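Local structure of amidase, hydantoinase/carbamoylase family (5TP4) at residues A145-A150 and G154-D159; A140-A145 and G173-A178. The protein probably removes the carbamoyl group of N-carbamoyl-L-amino acids by hydrolysis, as a zinc-dependent amidase of the peptidase M20 family. One frame throughout, in Å; residues are numbered along the deposited sequence.

Contact 1 of 2, residues A145-A150 and G154-D159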
# COMPACT_ATOMS: atom_id res chain seq x y z
N ALA B 145 3.51 25.83 0.14
CA ALA B 145 4.73 26.10 0.88
C ALA B 145 5.40 27.34 0.28
O ALA B 145 5.18 27.68 -0.89
CB ALA B 145 5.68 24.91 0.82
N MET B 146 6.20 28.02 1.10
CA MET B 146 6.95 29.21 0.67
C MET B 146 6.00 30.25 0.11
O MET B 146 6.32 30.95 -0.85
CB MET B 146 8.03 28.87 -0.36
CG MET B 146 9.33 28.30 0.21
SD MET B 146 9.35 26.51 0.46
CE MET B 146 9.35 25.95 -1.22
N LEU B 147 4.82 30.37 0.73
CA LEU B 147 3.79 31.29 0.25
C LEU B 147 4.28 32.73 0.31
O LEU B 147 4.15 33.48 -0.67
CB LEU B 147 2.52 31.09 1.08
CG LEU B 147 1.29 31.93 0.73
CD1 LEU B 147 0.02 31.22 1.25
CD2 LEU B 147 1.39 33.35 1.32
N GLY B 148 4.83 33.14 1.45
CA GLY B 148 5.25 34.53 1.60
C GLY B 148 6.37 34.92 0.65
O GLY B 148 6.34 36.00 0.05
N SER B 149 7.39 34.07 0.51
CA SER B 149 8.46 34.40 -0.42
C SER B 149 8.00 34.29 -1.87
O SER B 149 8.44 35.07 -2.71
CB SER B 149 9.69 33.51 -0.17
OG SER B 149 9.33 32.14 -0.19
N ALA B 150 7.10 33.35 -2.18
CA ALA B 150 6.52 33.32 -3.53
C ALA B 150 5.78 34.61 -3.86
O ALA B 150 5.84 35.10 -5.00
CB ALA B 150 5.57 32.12 -3.69
N GLY B 154 6.90 37.51 -6.75
CA GLY B 154 5.97 37.59 -7.86
C GLY B 154 5.56 36.25 -8.45
O GLY B 154 4.83 36.23 -9.45
N ALA B 155 5.99 35.13 -7.85
CA ALA B 155 5.63 33.81 -8.36
C ALA B 155 4.19 33.47 -8.02
O ALA B 155 3.56 32.68 -8.74
CB ALA B 155 6.61 32.77 -7.79
N LEU B 156 3.65 34.07 -6.96
CA LEU B 156 2.27 33.86 -6.53
C LEU B 156 1.63 35.23 -6.39
O LEU B 156 2.11 36.06 -5.60
CB LEU B 156 2.22 33.09 -5.19
CG LEU B 156 0.84 32.83 -4.58
CD1 LEU B 156 0.01 31.97 -5.51
CD2 LEU B 156 1.01 32.14 -3.23
N PRO B 157 0.56 35.54 -7.13
CA PRO B 157 -0.09 36.85 -6.98
C PRO B 157 -0.64 37.05 -5.57
O PRO B 157 -1.15 36.12 -4.95
CB PRO B 157 -1.21 36.82 -8.03
CG PRO B 157 -0.80 35.74 -9.00
CD PRO B 157 -0.07 34.72 -8.18
N LEU B 158 -0.55 38.30 -5.10
CA LEU B 158 -0.99 38.64 -3.74
C LEU B 158 -2.45 38.30 -3.51
O LEU B 158 -2.80 37.74 -2.47
CB LEU B 158 -0.76 40.14 -3.46
CG LEU B 158 -1.29 40.68 -2.12
CD1 LEU B 158 -0.65 39.98 -0.92
CD2 LEU B 158 -1.10 42.20 -2.02
N ASP B 159 -3.34 38.63 -4.47
CA ASP B 159 -4.76 38.33 -4.25
C ASP B 159 -5.02 36.84 -4.19
O ASP B 159 -5.89 36.39 -3.44
CB ASP B 159 -5.61 38.99 -5.33
CG ASP B 159 -5.69 40.50 -5.16
OD1 ASP B 159 -5.38 40.98 -4.05
OD2 ASP B 159 -6.05 41.20 -6.13
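Ala-150 meets Ala-155 and Leu-156 through its carbonyl oxygen and its methyl group, in a worked example of how a Schellman motif ends a helix. Gly-154, with its positive phi of 85°, turns the chain out of helix 147-153 and brings the following amides back over the last turn. The motif's own bond across the contact is the weak one from Ala-155 N to Ala-150 O, at 2.9 Å. Leu-156 N gives the same Ala-150 O a further, straighter hydrogen bond at 3.1 Å (N-H...O 151°), the donor standing well above the carbonyl plane and not on a lone pair. Beside these bonds the side chains pack together: Ala-150 CB lies 3.8 Å from Leu-156 CB. With Leu-156 CG anti to the backbone N (chi1 178°), the isobutyl group reaches back along the helix, and its CD2 approaches Leu-147 CG at 4.0 Å. Inside the first turn, Ala-150 N bonds to Met-146 O at 2.9 Å. Ala-161 of helix 158-163 touches both leucines, while Val-151 also packs on Leu-156. Further out, backbone bonds tie the start of the helix to residues 135-137, among them Glu-137, a zinc-binding residue of this protein, and Ser-149 OG is hydrogen-bonded to Asp-367 OD1.

Contact 2 of 2, residues A140-A145 and G173-A178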
# COMPACT_ATOMS: atom_id res chain seq x y z
N ALA B 140 1.59 24.19 5.60
CA ALA B 140 0.76 23.27 6.37
C ALA B 140 -0.66 23.82 6.57
O ALA B 140 -1.64 23.16 6.22
CB ALA B 140 1.42 22.98 7.73
N ARG B 141 -0.77 25.02 7.14
CA ARG B 141 -2.09 25.59 7.35
C ARG B 141 -2.69 26.10 6.05
O ARG B 141 -3.88 25.88 5.79
CB ARG B 141 -2.03 26.73 8.37
CG ARG B 141 -3.40 27.35 8.62
CD ARG B 141 -3.38 28.35 9.73
NE ARG B 141 -4.71 28.95 9.85
CZ ARG B 141 -4.96 30.10 10.46
NH1 ARG B 141 -3.96 30.79 11.01
NH2 ARG B 141 -6.20 30.57 10.51
N PHE B 142 -1.88 26.77 5.24
CA PHE B 142 -2.29 27.27 3.93
C PHE B 142 -1.37 26.70 2.87
O PHE B 142 -0.19 26.47 3.12
CB PHE B 142 -2.23 28.80 3.88
CG PHE B 142 -3.12 29.50 4.90
CD1 PHE B 142 -4.48 29.69 4.65
CD2 PHE B 142 -2.58 30.00 6.09
CE1 PHE B 142 -5.29 30.35 5.59
CE2 PHE B 142 -3.38 30.65 7.01
CZ PHE B 142 -4.74 30.83 6.77
N ALA B 143 -1.91 26.51 1.66
CA ALA B 143 -1.08 26.18 0.52
C ALA B 143 -0.78 27.43 -0.29
O ALA B 143 -1.63 28.32 -0.39
CB ALA B 143 -1.77 25.14 -0.37
N PRO B 144 0.40 27.54 -0.91
CA PRO B 144 1.48 26.55 -0.94
C PRO B 144 2.53 26.74 0.14
O PRO B 144 2.49 27.69 0.92
CB PRO B 144 2.13 26.81 -2.30
CG PRO B 144 2.04 28.34 -2.41
CD PRO B 144 0.70 28.69 -1.78
N ALA B 145 3.51 25.83 0.14
CA ALA B 145 4.73 26.10 0.88
C ALA B 145 5.40 27.34 0.28
O ALA B 145 5.18 27.68 -0.89
CB ALA B 145 5.68 24.91 0.82
N GLY B 173 -6.02 36.15 4.29
CA GLY B 173 -6.25 37.55 4.62
C GLY B 173 -6.97 37.72 5.96
O GLY B 173 -6.58 38.55 6.79
N ALA B 174 -8.03 36.95 6.17
CA ALA B 174 -8.70 36.97 7.47
C ALA B 174 -7.73 36.60 8.59
O ALA B 174 -7.77 37.20 9.67
CB ALA B 174 -9.89 36.01 7.46
N ALA B 175 -6.84 35.63 8.33
CA ALA B 175 -5.90 35.22 9.37
C ALA B 175 -4.86 36.31 9.64
O ALA B 175 -4.42 36.48 10.79
CB ALA B 175 -5.22 33.91 8.99
N LEU B 176 -4.45 37.02 8.60
CA LEU B 176 -3.56 38.17 8.80
C LEU B 176 -4.23 39.22 9.68
O LEU B 176 -3.59 39.80 10.57
CB LEU B 176 -3.17 38.79 7.46
CG LEU B 176 -2.20 38.00 6.57
CD1 LEU B 176 -2.08 38.64 5.15
CD2 LEU B 176 -0.82 37.91 7.23
N ASP B 177 -5.52 39.47 9.44
CA ASP B 177 -6.25 40.45 10.24
C ASP B 177 -6.36 40.00 11.70
O ASP B 177 -6.21 40.82 12.62
CB ASP B 177 -7.64 40.70 9.66
CG ASP B 177 -7.60 41.44 8.34
OD1 ASP B 177 -6.60 42.14 8.08
OD2 ASP B 177 -8.56 41.33 7.56
N ALA B 178 -6.59 38.71 11.92
CA ALA B 178 -6.64 38.18 13.28
C ALA B 178 -5.28 38.27 13.96
O ALA B 178 -5.20 38.53 15.17
CB ALA B 178 -7.12 36.73 13.26
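The methyl group of Ala-175 is the point on helix 172-179 that meets the 140-145 loop, and two neighbouring side chains of that loop converge on it. Phe-142 arrives with the far end of its ring, CZ standing 3.8 Å from Ala-175 CB. Arg-141 comes in alongside, its NH2 also 3.8 Å from Ala-175 CB and its NH1 3.9 Å from that carbon. The methyl lies obliquely to both flat groups, so a single buried methyl is shared by an aromatic and a cationic neighbour, without any hydrogen bond crossing between the segments.

The two partners also brace each other. The Arg-141 side chain leaves the backbone with CG opposite the nitrogen (chi1 -180°) and stays extended as far as NE, which carries the guanidinium along the phenyl ring. There, Phe-142 CZ sits 3.6 Å above the guanidinium plane, displaced toward its rim, while Arg-141 CG in turn lies over the rim of one face of the phenyl ring. With CG anti to the carbonyl carbon (chi1 -60°), the Phe-142 ring extends toward Ala-175 next to the arginine.

In the alpha/beta catalytic fold of M20 enzymes, the loop between strand 129-133 and helix 147-153 carries Glu-137 and Glu-138, zinc-binding residues of this protein, and residues 140-145 follow shortly after them; the contact therefore joins a segment adjoining the metal centre to a more peripheral helix. The charge of Arg-141 is engaged beyond the two segments: NE forms a salt bridge with Asp-166 OD2, and NH1 is hydrogen-bonded to Ala-42 O. These fixed points probably hold the guanidinium in its rotation beside the phenyl ring. On the backbone side, Asn-136 ND2 bonds to Phe-142 O, and a cis peptide bond precedes Pro-144 two residues further on.

Overall arrangement
From the N terminus, strand 129-133 leads past Glu-137 and Glu-138 into residues 140-145, the first side of contact 2. The ranges of the two contacts share Ala-145, and from it the chain runs into helix 147-153. Contact 1 closes a short loop at residues 154-156, between the end of that helix and the start of helix 158-163. Only with helix 172-179 is the longer loop of contact 2 closed, so the first loop sits wholly within the second. The two meet directly: Leu-156 CD2 packs against Pro-144 CD at 3.7 Å. Contact 1 thus binds the end of helix 147-153 to the linker 154-156, and contact 2 binds helix 172-179 to residues 141-142.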